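Long-range contacts in glycoside hydrolase YxiA (Bacillus licheniformis, PDB 3LV4), which probably hydrolyses glycosidic bonds in L-arabinan as a calcium-binding family 43 glycoside hydrolase: residues L32-S37 with Q45-V50; V11-P16 with Y25-S30; P16-A21 with Y304-T309; T75-D80 with Y92-R97. All coordinates share one frame; numbering follows the deposited sequence.

Contact 1: L32-S37 with Q45-V50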
loop_
_atom_site.group_PDB
_atom_site.type_symbol
_atom_site.label_atom_id
_atom_site.label_comp_id
_atom_site.label_asym_id
_atom_site.label_seq_id
_atom_site.Cartn_x
_atom_site.Cartn_y
_atom_site.Cartn_z
ATOM N N LEU A 32 3.720 -2.998 17.187
ATOM C CA LEU A 32 4.395 -1.818 17.731
ATOM C C LEU A 32 5.831 -1.750 17.210
ATOM O O LEU A 32 6.755 -1.349 17.930
ATOM C CB LEU A 32 4.357 -1.825 19.265
ATOM C CG LEU A 32 4.481 -0.457 19.956
ATOM C CD1 LEU A 32 3.506 0.552 19.356
ATOM C CD2 LEU A 32 4.284 -0.575 21.487
ATOM N N ALA A 33 6.007 -2.158 15.956
ATOM C CA ALA A 33 7.311 -2.107 15.292
ATOM C C ALA A 33 7.509 -0.757 14.613
ATOM O O ALA A 33 6.542 -0.127 14.181
ATOM C CB ALA A 33 7.427 -3.227 14.260
ATOM N N SER A 34 8.765 -0.322 14.500
ATOM C CA SER A 34 9.066 0.942 13.834
ATOM C C SER A 34 10.524 1.027 13.405
ATOM O O SER A 34 11.388 0.309 13.922
ATOM C CB SER A 34 8.725 2.133 14.737
ATOM O OG SER A 34 9.531 2.140 15.906
ATOM N N ALA A 35 10.787 1.909 12.449
ATOM C CA ALA A 35 12.131 2.085 11.904
ATOM C C ALA A 35 12.237 3.486 11.350
ATOM O O ALA A 35 11.221 4.144 11.126
ATOM C CB ALA A 35 12.405 1.066 10.811
ATOM N N LYS A 36 13.463 3.949 11.128
ATOM C CA LYS A 36 13.654 5.288 10.596
ATOM C C LYS A 36 14.827 5.335 9.628
ATOM O O LYS A 36 15.713 4.475 9.663
ATOM C CB LYS A 36 13.867 6.296 11.731
ATOM C CG LYS A 36 15.095 6.018 12.588
ATOM C CD LYS A 36 15.360 7.158 13.563
ATOM C CE LYS A 36 16.358 6.751 14.631
ATOM N NZ LYS A 36 16.564 7.848 15.645
ATOM N N SER A 37 14.822 6.342 8.761
ATOM C CA SER A 37 15.922 6.545 7.818
ATOM C C SER A 37 15.869 7.976 7.335
ATOM O O SER A 37 14.821 8.620 7.407
ATOM C CB SER A 37 15.800 5.608 6.616
ATOM O OG SER A 37 14.688 5.953 5.810
ATOM N N GLN A 45 16.308 -0.034 12.819
ATOM C CA GLN A 45 15.197 -0.589 13.577
ATOM C C GLN A 45 15.086 0.115 14.927
ATOM O O GLN A 45 16.070 0.229 15.656
ATOM C CB GLN A 45 15.395 -2.090 13.785
ATOM C CG GLN A 45 14.161 -2.809 14.305
ATOM C CD GLN A 45 13.272 -3.293 13.180
ATOM O OE1 GLN A 45 13.756 -3.860 12.195
ATOM N NE2 GLN A 45 11.964 -3.076 13.318
ATOM N N ILE A 46 13.889 0.585 15.261
ATOM C CA ILE A 46 13.665 1.234 16.552
ATOM C C ILE A 46 12.982 0.295 17.542
ATOM O O ILE A 46 13.379 0.213 18.712
ATOM C CB ILE A 46 12.824 2.515 16.410
ATOM C CG1 ILE A 46 13.554 3.551 15.557
ATOM C CG2 ILE A 46 12.497 3.104 17.786
ATOM C CD1 ILE A 46 12.618 4.629 15.022
ATOM N N SER A 47 11.960 -0.411 17.066
ATOM C CA SER A 47 11.200 -1.355 17.886
ATOM C C SER A 47 10.677 -2.473 16.986
ATOM O O SER A 47 10.564 -2.277 15.770
ATOM C CB SER A 47 10.039 -0.638 18.583
ATOM O OG SER A 47 9.119 -0.105 17.640
ATOM N N SER A 48 10.336 -3.626 17.577
ATOM C CA SER A 48 9.996 -4.819 16.795
ATOM C C SER A 48 8.767 -5.591 17.266
ATOM O O SER A 48 8.138 -6.301 16.475
ATOM C CB SER A 48 11.184 -5.776 16.755
ATOM O OG SER A 48 12.282 -5.154 16.125
ATOM N N SER A 49 8.436 -5.479 18.547
ATOM C CA SER A 49 7.310 -6.240 19.080
ATOM C C SER A 49 6.687 -5.578 20.297
ATOM O O SER A 49 7.245 -4.642 20.872
ATOM C CB SER A 49 7.726 -7.678 19.421
ATOM O OG SER A 49 8.568 -7.718 20.566
ATOM N N VAL A 50 5.519 -6.084 20.686
ATOM C CA VAL A 50 4.834 -5.603 21.877
ATOM C C VAL A 50 5.420 -6.282 23.115
ATOM O O VAL A 50 5.306 -7.501 23.283
ATOM C CB VAL A 50 3.325 -5.876 21.780
ATOM C CG1 VAL A 50 2.603 -5.442 23.062
ATOM C CG2 VAL A 50 2.751 -5.158 20.557
#
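Ser47 turns its hydroxyl to the sheet face that Ser34 shares, where it meets Ser34 and Leu32. Its CB lies 3.4 Å from Leu32 O. Its OG then donates to that carbonyl oxygen at 2.7 Å, and the donor is tilted 19° from the carbonyl plane. The same OG accepts a bond from Ser34 OG at 2.9 Å. The torsions explain the pairing: in both serines OG sits between the backbone N and the carbonyl carbon (both chi1 near 60°).

The backbone also converges on Ser34. Ser34 O accepts from Ile46 N at 2.9 Å and from Ser47 N at 3.3 Å, both from the same face of its carbonyl plane. Ser34 N donates to Ser47 O. Gln45 NE2 donates to Ser47 O from the other face of that carbonyl, its chain bent at chi2 (89°).

Ile46 CD1 packs on Lys36 CG at 3.7 Å, where the side chains cross at about a right angle. Lys36 NZ salt-bridges Glu114. Leu32 CB meets Val50 CG2 at 3.9 Å. Ile46 and Ser47 together face Ser34, so this is a classic beta bulge in the hairpin of strands 33-37 and 44-47, at the outer edge of a four-stranded antiparallel sheet.

Contact 2: V11-P16 with Y25-S30. With ACT (acetate ion), chain F.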
loop_
_atom_site.group_PDB
_atom_site.type_symbol
_atom_site.label_atom_id
_atom_site.label_comp_id
_atom_site.label_asym_id
_atom_site.label_seq_id
_atom_site.Cartn_x
_atom_site.Cartn_y
_atom_site.Cartn_z
ATOM N N VAL A 11 15.157 -3.480 7.463
ATOM C CA VAL A 11 14.403 -3.583 8.702
ATOM C C VAL A 11 13.155 -4.414 8.505
ATOM O O VAL A 11 12.711 -4.650 7.378
ATOM C CB VAL A 11 14.008 -2.200 9.292
ATOM C CG1 VAL A 11 15.252 -1.452 9.794
ATOM C CG2 VAL A 11 13.209 -1.368 8.270
ATOM N N THR A 12 12.599 -4.860 9.621
ATOM C CA THR A 12 11.415 -5.691 9.605
ATOM C C THR A 12 10.288 -4.928 10.283
ATOM O O THR A 12 10.307 -4.719 11.504
ATOM C CB THR A 12 11.696 -7.033 10.298
ATOM O OG1 THR A 12 12.758 -7.701 9.601
ATOM C CG2 THR A 12 10.469 -7.916 10.289
ATOM N N VAL A 13 9.335 -4.468 9.473
ATOM C CA VAL A 13 8.203 -3.687 9.959
ATOM C C VAL A 13 7.007 -4.071 9.109
ATOM O O VAL A 13 6.889 -3.642 7.961
ATOM C CB VAL A 13 8.441 -2.149 9.838
ATOM C CG1 VAL A 13 7.204 -1.366 10.293
ATOM C CG2 VAL A 13 9.647 -1.719 10.645
ATOM N N HIS A 14 6.130 -4.897 9.669
ATOM C CA HIS A 14 4.944 -5.355 8.943
ATOM C C HIS A 14 3.925 -4.216 8.833
ATOM O O HIS A 14 3.690 -3.495 9.805
ATOM C CB HIS A 14 4.330 -6.555 9.677
ATOM C CG HIS A 14 3.583 -7.496 8.785
ATOM N ND1 HIS A 14 4.202 -8.500 8.065
ATOM C CD2 HIS A 14 2.259 -7.606 8.511
ATOM C CE1 HIS A 14 3.299 -9.177 7.382
ATOM N NE2 HIS A 14 2.110 -8.653 7.633
ATOM N N ASP A 15 3.334 -4.049 7.649
ATOM C CA ASP A 15 2.294 -3.040 7.439
ATOM C C ASP A 15 2.792 -1.613 7.713
ATOM O O ASP A 15 2.166 -0.856 8.463
ATOM C CB ASP A 15 1.096 -3.347 8.348
ATOM C CG ASP A 15 0.693 -4.810 8.299
ATOM O OD1 ASP A 15 0.523 -5.351 7.173
ATOM O OD2 ASP A 15 0.551 -5.429 9.381
ATOM N N PRO A 16 3.912 -1.229 7.088
ATOM C CA PRO A 16 4.555 0.056 7.395
ATOM C C PRO A 16 3.711 1.273 7.003
ATOM O O PRO A 16 3.212 1.359 5.868
ATOM C CB PRO A 16 5.826 0.013 6.539
ATOM C CG PRO A 16 5.424 -0.848 5.370
ATOM C CD PRO A 16 4.599 -1.942 5.998
ATOM N N TYR A 25 12.505 10.033 7.980
ATOM C CA TYR A 25 11.349 9.205 7.640
ATOM C C TYR A 25 11.180 8.123 8.693
ATOM O O TYR A 25 12.149 7.470 9.079
ATOM C CB TYR A 25 11.536 8.532 6.280
ATOM C CG TYR A 25 11.626 9.491 5.116
ATOM C CD1 TYR A 25 10.477 10.004 4.522
ATOM C CD2 TYR A 25 12.860 9.873 4.599
ATOM C CE1 TYR A 25 10.553 10.883 3.457
ATOM C CE2 TYR A 25 12.948 10.749 3.536
ATOM C CZ TYR A 25 11.790 11.248 2.967
ATOM O OH TYR A 25 11.865 12.120 1.909
ATOM N N TYR A 26 9.944 7.938 9.148
ATOM C CA TYR A 26 9.606 6.864 10.067
ATOM C C TYR A 26 8.586 5.940 9.434
ATOM O O TYR A 26 7.731 6.389 8.671
ATOM C CB TYR A 26 9.018 7.448 11.357
ATOM C CG TYR A 26 10.037 8.167 12.197
ATOM C CD1 TYR A 26 10.332 9.506 11.971
ATOM C CD2 TYR A 26 10.708 7.504 13.219
ATOM C CE1 TYR A 26 11.276 10.167 12.743
ATOM C CE2 TYR A 26 11.651 8.150 13.992
ATOM C CZ TYR A 26 11.933 9.479 13.755
ATOM O OH TYR A 26 12.876 10.118 14.532
ATOM N N VAL A 27 8.684 4.647 9.736
ATOM C CA VAL A 27 7.582 3.735 9.461
ATOM C C VAL A 27 7.092 3.109 10.757
ATOM O O VAL A 27 7.892 2.674 11.599
ATOM C CB VAL A 27 7.929 2.631 8.423
ATOM C CG1 VAL A 27 7.984 3.225 7.010
ATOM C CG2 VAL A 27 9.230 1.907 8.795
ATOM N N PHE A 28 5.774 3.089 10.923
ATOM C CA PHE A 28 5.154 2.434 12.075
ATOM C C PHE A 28 4.318 1.284 11.561
ATOM O O PHE A 28 3.517 1.455 10.636
ATOM C CB PHE A 28 4.277 3.414 12.863
ATOM C CG PHE A 28 5.063 4.490 13.568
ATOM C CD1 PHE A 28 5.390 5.670 12.913
ATOM C CD2 PHE A 28 5.485 4.311 14.883
ATOM C CE1 PHE A 28 6.122 6.659 13.558
ATOM C CE2 PHE A 28 6.212 5.300 15.545
ATOM C CZ PHE A 28 6.538 6.472 14.879
ATOM N N GLY A 29 4.518 0.104 12.145
ATOM C CA GLY A 29 3.871 -1.096 11.651
ATOM C C GLY A 29 3.210 -1.883 12.754
ATOM O O GLY A 29 3.133 -1.425 13.900
ATOM N N SER A 30 2.721 -3.069 12.405
ATOM C CA SER A 30 2.104 -3.948 13.393
ATOM C C SER A 30 3.101 -4.378 14.475
ATOM O O SER A 30 4.324 -4.263 14.297
ATOM C CB SER A 30 1.485 -5.162 12.702
ATOM O OG SER A 30 0.476 -4.732 11.792
HETATM C C ACT F . 14.919 11.575 0.185
HETATM O O ACT F . 14.173 12.461 0.660
HETATM O OXT ACT F . 14.362 10.529 -0.218
HETATM C CH3 ACT F . 16.400 11.759 0.113
HETATM O O HOH W 1 5.956 -5.619 12.435
#
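This contact belongs to the predicted active site: the loop carrying Asp15, the probable proton acceptor, lies against the end of strand 24-29. Ser30 OG donates to Asp15 OD2 at 2.5 Å; OD2 accepts with its anti lone pair, the one away from OD1. In both, the group beyond CB lies anti to the carbonyl carbon, Asp15 with chi1 -47° and Ser30 with chi1 -61°. The serine thus holds one end of the carboxylate. OD1 has a weak hydrogen bond to His308 NE2.

Ser30 also grips the loop through its backbone. Its N donates to His14 O at 2.8 Å. A water bridges the next polar pair, accepting from His14 N and donating to Ser30 O. In the five-bladed beta-propeller of family 43, such a loop leads into the innermost strand of a blade, here strand 17-21, close to the central axis.

Apolar contacts continue along the strand. Val13 CG1, anti to its backbone N (chi1 177°), sits close over the Gly29 backbone, 3.6 Å from Gly29 CA. Val13 CG2 meets Val27 CG2 at 4.1 Å. Pro16 CB rests on Val27 CB at 3.9 Å. Far along the strand, Tyr25 OH donates to an oxygen of an acetate, probably from the crystallisation liquor, at 2.6 Å.

Contact 3: P16-A21 with Y304-T309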
loop_
_atom_site.group_PDB
_atom_site.type_symbol
_atom_site.label_atom_id
_atom_site.label_comp_id
_atom_site.label_asym_id
_atom_site.label_seq_id
_atom_site.Cartn_x
_atom_site.Cartn_y
_atom_site.Cartn_z
ATOM N N PRO A 16 3.912 -1.229 7.088
ATOM C CA PRO A 16 4.555 0.056 7.395
ATOM C C PRO A 16 3.711 1.273 7.003
ATOM O O PRO A 16 3.212 1.359 5.868
ATOM C CB PRO A 16 5.826 0.013 6.539
ATOM C CG PRO A 16 5.424 -0.848 5.370
ATOM C CD PRO A 16 4.599 -1.942 5.998
ATOM N N SER A 17 3.569 2.209 7.936
ATOM C CA SER A 17 2.878 3.472 7.674
ATOM C C SER A 17 3.870 4.632 7.805
ATOM O O SER A 17 4.381 4.919 8.894
ATOM C CB SER A 17 1.685 3.649 8.624
ATOM O OG SER A 17 0.723 4.546 8.083
ATOM N N ILE A 18 4.138 5.286 6.680
ATOM C CA ILE A 18 5.191 6.296 6.580
ATOM C C ILE A 18 4.794 7.647 7.169
ATOM O O ILE A 18 3.648 8.090 7.045
ATOM C CB ILE A 18 5.624 6.485 5.091
ATOM C CG1 ILE A 18 6.903 7.321 4.974
ATOM C CG2 ILE A 18 4.494 7.107 4.262
ATOM C CD1 ILE A 18 8.169 6.547 5.259
ATOM N N ILE A 19 5.747 8.302 7.819
ATOM C CA ILE A 19 5.552 9.682 8.258
ATOM C C ILE A 19 6.916 10.351 8.324
ATOM O O ILE A 19 7.891 9.741 8.771
ATOM C CB ILE A 19 4.820 9.778 9.629
ATOM C CG1 ILE A 19 4.752 11.242 10.103
ATOM C CG2 ILE A 19 5.490 8.871 10.688
ATOM C CD1 ILE A 19 3.929 11.462 11.382
ATOM N N LYS A 20 6.998 11.586 7.848
ATOM C CA LYS A 20 8.255 12.307 7.913
ATOM C C LYS A 20 8.180 13.400 8.963
ATOM O O LYS A 20 7.228 14.178 8.990
ATOM C CB LYS A 20 8.632 12.899 6.553
ATOM C CG LYS A 20 9.969 13.623 6.591
ATOM C CD LYS A 20 10.684 13.546 5.275
ATOM C CE LYS A 20 10.406 14.724 4.400
ATOM N NZ LYS A 20 11.689 15.207 3.791
ATOM N N ALA A 21 9.178 13.445 9.838
ATOM C CA ALA A 21 9.260 14.509 10.832
ATOM C C ALA A 21 10.712 14.857 11.074
ATOM O O ALA A 21 11.564 13.980 11.083
ATOM C CB ALA A 21 8.603 14.071 12.133
ATOM N N TYR A 304 6.613 7.940 -3.512
ATOM C CA TYR A 304 7.177 6.667 -3.093
ATOM C C TYR A 304 6.115 5.735 -2.546
ATOM O O TYR A 304 5.207 6.155 -1.834
ATOM C CB TYR A 304 8.219 6.879 -2.000
ATOM C CG TYR A 304 9.342 7.811 -2.376
ATOM C CD1 TYR A 304 10.478 7.334 -3.009
ATOM C CD2 TYR A 304 9.273 9.167 -2.076
ATOM C CE1 TYR A 304 11.515 8.181 -3.341
ATOM C CE2 TYR A 304 10.305 10.028 -2.411
ATOM C CZ TYR A 304 11.425 9.528 -3.039
ATOM O OH TYR A 304 12.464 10.371 -3.371
ATOM N N LEU A 305 6.258 4.460 -2.880
ATOM C CA LEU A 305 5.417 3.404 -2.343
ATOM C C LEU A 305 6.239 2.687 -1.286
ATOM O O LEU A 305 7.351 2.239 -1.568
ATOM C CB LEU A 305 5.048 2.427 -3.459
ATOM C CG LEU A 305 4.000 1.363 -3.134
ATOM C CD1 LEU A 305 2.601 1.988 -3.065
ATOM C CD2 LEU A 305 4.024 0.258 -4.181
ATOM N N ILE A 306 5.711 2.604 -0.068
ATOM C CA ILE A 306 6.397 1.934 1.031
ATOM C C ILE A 306 5.550 0.750 1.468
ATOM O O ILE A 306 4.362 0.904 1.737
ATOM C CB ILE A 306 6.608 2.875 2.236
ATOM C CG1 ILE A 306 7.421 4.107 1.824
ATOM C CG2 ILE A 306 7.277 2.131 3.418
ATOM C CD1 ILE A 306 6.567 5.290 1.409
ATOM N N PHE A 307 6.153 -0.431 1.533
ATOM C CA PHE A 307 5.389 -1.652 1.786
ATOM C C PHE A 307 6.274 -2.713 2.419
ATOM O O PHE A 307 7.495 -2.551 2.498
ATOM C CB PHE A 307 4.752 -2.169 0.480
ATOM C CG PHE A 307 5.743 -2.406 -0.636
ATOM C CD1 PHE A 307 6.239 -1.339 -1.382
ATOM C CD2 PHE A 307 6.177 -3.690 -0.935
ATOM C CE1 PHE A 307 7.157 -1.555 -2.416
ATOM C CE2 PHE A 307 7.088 -3.920 -1.968
ATOM C CZ PHE A 307 7.579 -2.854 -2.709
ATOM N N HIS A 308 5.675 -3.793 2.900
ATOM C CA HIS A 308 6.497 -4.931 3.304
ATOM C C HIS A 308 6.371 -5.997 2.238
ATOM O O HIS A 308 5.455 -5.964 1.412
ATOM C CB HIS A 308 6.105 -5.489 4.678
ATOM C CG HIS A 308 4.756 -6.127 4.711
ATOM N ND1 HIS A 308 4.474 -7.325 4.077
ATOM C CD2 HIS A 308 3.604 -5.733 5.293
ATOM C CE1 HIS A 308 3.206 -7.637 4.276
ATOM N NE2 HIS A 308 2.656 -6.687 5.014
ATOM N N THR A 309 7.300 -6.940 2.240
ATOM C CA THR A 309 7.204 -8.031 1.294
ATOM C C THR A 309 7.889 -9.267 1.832
ATOM O O THR A 309 8.815 -9.172 2.631
ATOM C CB THR A 309 7.751 -7.641 -0.101
ATOM O OG1 THR A 309 7.454 -8.686 -1.039
ATOM C CG2 THR A 309 9.264 -7.397 -0.063
#
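Pro16 lies against the backbone of Phe307, with CG 3.6 Å from Phe307 C. This is a contact between two blades of the family 43 beta-propeller. Strand 17-21 belongs to one four-stranded sheet and strand 303-310 to another. No hydrogen bond joins the two segments, and the contact is entirely buried.

The proline ring touches three consecutive residues. CG also meets Ile306 CG2, at 4.0 Å. CD approaches His308 CD2 at 4.0 Å, at the edge of the imidazole and near its plane. The proline and histidine side chains cross at about a right angle.

Two residues on, Ile18 meets Ile306. Ile18 CG2 is 4.0 Å from Ile306 CD1, and Ile18 CB and CG1 lie close to the same methyl. These side chains also cross at about a right angle. Ile306 serves both partners because it is branched: CG2, anti to the backbone N, is the branch at Pro16, while CG1 (chi1 -59°) carries CD1 to Ile18.

Beyond this first shell, Val27 of the adjoining strand touches both Ile18 and Ile306. Ser293 of strand 285-296 pairs with Ile306 through the backbone, and its OG is hydrogen-bonded to Pro16 O and Ile18 N, which ties the first strand of one blade to the other. His308 is stacked on His14. Its CG lies between the backbone N and the carbonyl carbon (chi1 67°), which brings the CD2 edge of the imidazole to Pro16 CD; His308 CB is 4.1 Å from that same carbon.

Contact 4: T75-D80 with Y92-R97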
loop_
_atom_site.group_PDB
_atom_site.type_symbol
_atom_site.label_atom_id
_atom_site.label_comp_id
_atom_site.label_asym_id
_atom_site.label_seq_id
_atom_site.Cartn_x
_atom_site.Cartn_y
_atom_site.Cartn_z
ATOM N N THR A 75 -0.945 -8.639 21.081
ATOM C CA THR A 75 -0.205 -7.795 20.149
ATOM C C THR A 75 -1.086 -6.729 19.513
ATOM O O THR A 75 -2.298 -6.696 19.741
ATOM C CB THR A 75 0.505 -8.627 19.065
ATOM O OG1 THR A 75 1.557 -7.855 18.481
ATOM C CG2 THR A 75 -0.468 -9.060 17.979
ATOM N N LEU A 76 -0.466 -5.855 18.727
ATOM C CA LEU A 76 -1.175 -4.789 18.027
ATOM C C LEU A 76 -1.081 -4.993 16.520
ATOM O O LEU A 76 -0.075 -5.485 16.014
ATOM C CB LEU A 76 -0.595 -3.420 18.406
ATOM C CG LEU A 76 -0.710 -3.012 19.886
ATOM C CD1 LEU A 76 0.187 -1.814 20.219
ATOM C CD2 LEU A 76 -2.160 -2.716 20.276
ATOM N N TRP A 77 -2.136 -4.620 15.805
ATOM C CA TRP A 77 -2.111 -4.698 14.355
ATOM C C TRP A 77 -1.670 -3.367 13.744
ATOM O O TRP A 77 -0.980 -2.581 14.405
ATOM C CB TRP A 77 -3.441 -5.222 13.791
ATOM C CG TRP A 77 -3.563 -6.733 13.918
ATOM C CD1 TRP A 77 -2.736 -7.561 14.623
ATOM C CD2 TRP A 77 -4.560 -7.578 13.323
ATOM N NE1 TRP A 77 -3.159 -8.866 14.510
ATOM C CE2 TRP A 77 -4.275 -8.903 13.715
ATOM C CE3 TRP A 77 -5.667 -7.342 12.500
ATOM C CZ2 TRP A 77 -5.051 -9.985 13.309
ATOM C CZ3 TRP A 77 -6.434 -8.420 12.093
ATOM C CH2 TRP A 77 -6.126 -9.725 12.502
ATOM N N ALA A 78 -2.039 -3.122 12.487
ATOM C CA ALA A 78 -1.406 -2.055 11.704
ATOM C C ALA A 78 -1.879 -0.655 12.093
ATOM O O ALA A 78 -3.046 -0.319 11.912
ATOM C CB ALA A 78 -1.616 -2.303 10.189
ATOM N N PRO A 79 -0.962 0.175 12.614
ATOM C CA PRO A 79 -1.337 1.510 13.084
ATOM C C PRO A 79 -1.168 2.581 12.010
ATOM O O PRO A 79 -0.681 2.319 10.907
ATOM C CB PRO A 79 -0.291 1.762 14.161
ATOM C CG PRO A 79 0.959 1.187 13.534
ATOM C CD PRO A 79 0.471 -0.097 12.851
ATOM N N ASP A 80 -1.565 3.800 12.348
ATOM C CA ASP A 80 -1.047 4.962 11.645
ATOM C C ASP A 80 -0.576 5.974 12.667
ATOM O O ASP A 80 -1.125 6.061 13.759
ATOM C CB ASP A 80 -2.100 5.595 10.737
ATOM C CG ASP A 80 -1.504 6.653 9.819
ATOM O OD1 ASP A 80 -0.311 6.518 9.465
ATOM O OD2 ASP A 80 -2.211 7.621 9.466
ATOM N N TYR A 92 -3.013 6.003 15.801
ATOM C CA TYR A 92 -4.246 5.251 15.756
ATOM C C TYR A 92 -3.876 3.779 15.848
ATOM O O TYR A 92 -3.387 3.186 14.885
ATOM C CB TYR A 92 -5.010 5.611 14.482
ATOM C CG TYR A 92 -5.433 7.069 14.540
ATOM C CD1 TYR A 92 -6.693 7.427 15.009
ATOM C CD2 TYR A 92 -4.544 8.090 14.206
ATOM C CE1 TYR A 92 -7.078 8.761 15.099
ATOM C CE2 TYR A 92 -4.918 9.428 14.298
ATOM C CZ TYR A 92 -6.188 9.752 14.742
ATOM O OH TYR A 92 -6.568 11.071 14.853
ATOM N N TYR A 93 -4.071 3.212 17.037
ATOM C CA TYR A 93 -3.637 1.854 17.325
ATOM C C TYR A 93 -4.839 0.924 17.347
ATOM O O TYR A 93 -5.981 1.365 17.525
ATOM C CB TYR A 93 -2.901 1.802 18.670
ATOM C CG TYR A 93 -3.802 2.112 19.845
ATOM C CD1 TYR A 93 -4.682 1.156 20.339
ATOM C CD2 TYR A 93 -3.788 3.364 20.446
ATOM C CE1 TYR A 93 -5.521 1.435 21.406
ATOM C CE2 TYR A 93 -4.614 3.650 21.527
ATOM C CZ TYR A 93 -5.486 2.683 21.996
ATOM O OH TYR A 93 -6.315 2.963 23.059
ATOM N N ASN A 94 -4.584 -0.370 17.179
ATOM C CA ASN A 94 -5.666 -1.342 17.158
ATOM C C ASN A 94 -5.160 -2.747 17.447
ATOM O O ASN A 94 -3.989 -3.067 17.212
ATOM C CB ASN A 94 -6.396 -1.291 15.807
ATOM C CG ASN A 94 -5.450 -1.438 14.624
ATOM O OD1 ASN A 94 -4.911 -0.455 14.102
ATOM N ND2 ASN A 94 -5.244 -2.662 14.199
ATOM N N ALA A 95 -6.041 -3.580 17.987
ATOM C CA ALA A 95 -5.727 -4.983 18.203
ATOM C C ALA A 95 -6.913 -5.809 17.732
ATOM O O ALA A 95 -8.050 -5.330 17.733
ATOM C CB ALA A 95 -5.432 -5.257 19.665
ATOM N N CYS A 96 -6.640 -7.040 17.322
ATOM C CA CYS A 96 -7.674 -7.936 16.821
ATOM C C CYS A 96 -7.399 -9.361 17.293
ATOM O O CYS A 96 -6.256 -9.810 17.288
ATOM C CB CYS A 96 -7.709 -7.887 15.288
ATOM S SG CYS A 96 -8.856 -9.067 14.534
ATOM N N ARG A 97 -8.446 -10.069 17.712
ATOM C CA ARG A 97 -8.282 -11.438 18.196
ATOM C C ARG A 97 -7.608 -12.343 17.172
ATOM O O ARG A 97 -6.873 -13.261 17.538
ATOM C CB ARG A 97 -9.621 -12.040 18.630
ATOM C CG ARG A 97 -9.454 -13.322 19.437
ATOM C CD ARG A 97 -10.731 -13.688 20.174
ATOM N NE ARG A 97 -11.864 -13.806 19.263
ATOM C CZ ARG A 97 -13.137 -13.724 19.637
ATOM N NH1 ARG A 97 -13.445 -13.518 20.913
ATOM N NH2 ARG A 97 -14.104 -13.842 18.735
HETATM O O HOH W 2 -3.875 -7.672 17.584
HETATM O O HOH W 3 -1.903 -0.636 16.229
#
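Trp77 and Cys96 make the aromatic part of this contact. Cys96 CB stands over one face of the indole, 3.4 Å from the centroid of the six-membered ring and 11° off its normal. This is a CH-pi contact. The sulfur lies obliquely to the same ring, 3.9 Å from its centroid, in a sulfur-aromatic contact. SG is anti to the backbone N (chi1 175°), which places it near the outer rim, 3.5 Å from Trp77 CH2.

Three backbone hydrogen bonds join the segments. Trp77 N donates to Asn94 O at 2.8 Å. Asp80 and Tyr92 form an antiparallel hydrogen-bonded pair, with Tyr92 N to Asp80 O at 2.8 Å and Asp80 N to Tyr92 O at 3.2 Å. Here the loop becomes strand 80-83, the innermost strand of a propeller blade, and strand 89-96 is its neighbour. Asp80 OD1 turns to Ser17 OG of another blade, while OD2 accepts from Thr151 N.

Water fills in where the backbones do not pair directly. One molecule accepts from Cys96 N and donates to Thr75 O. Another accepts from Asn94 N and lies 2.8 Å from Trp77 O, to which it probably donates.

A further apolar contact joins Leu76 CD2 and Ala95 CB at 4.2 Å. Helix 65-71 adds to this side, with Phe68 touching Leu76 and Ala71 touching Ala95. Ala78 touches Asp148, a residue predicted to tune the catalytic acid.

Contacts 1, 2 and 3 all involve one four-stranded sheet, but at different depths. Contact 1 is at its outer edge, partly exposed, and rich in serine hydroxyls and backbone bonds. Contact 2 is buried and mixes polar bonds at the predicted active site with valine and proline packing. Contact 3 shares Pro16 with contact 2 and joins this sheet to that of 303-310. It lies nearest the centre of the chain and has apolar contacts without hydrogen bonds. Contact 4 belongs to the next sheet and adds an aromatic face and bridging waters. It meets contact 3 through Ser17 and Asp80, contact 2 through Ala78 packed on Asp15, and contact 1 through Leu76 and Val50.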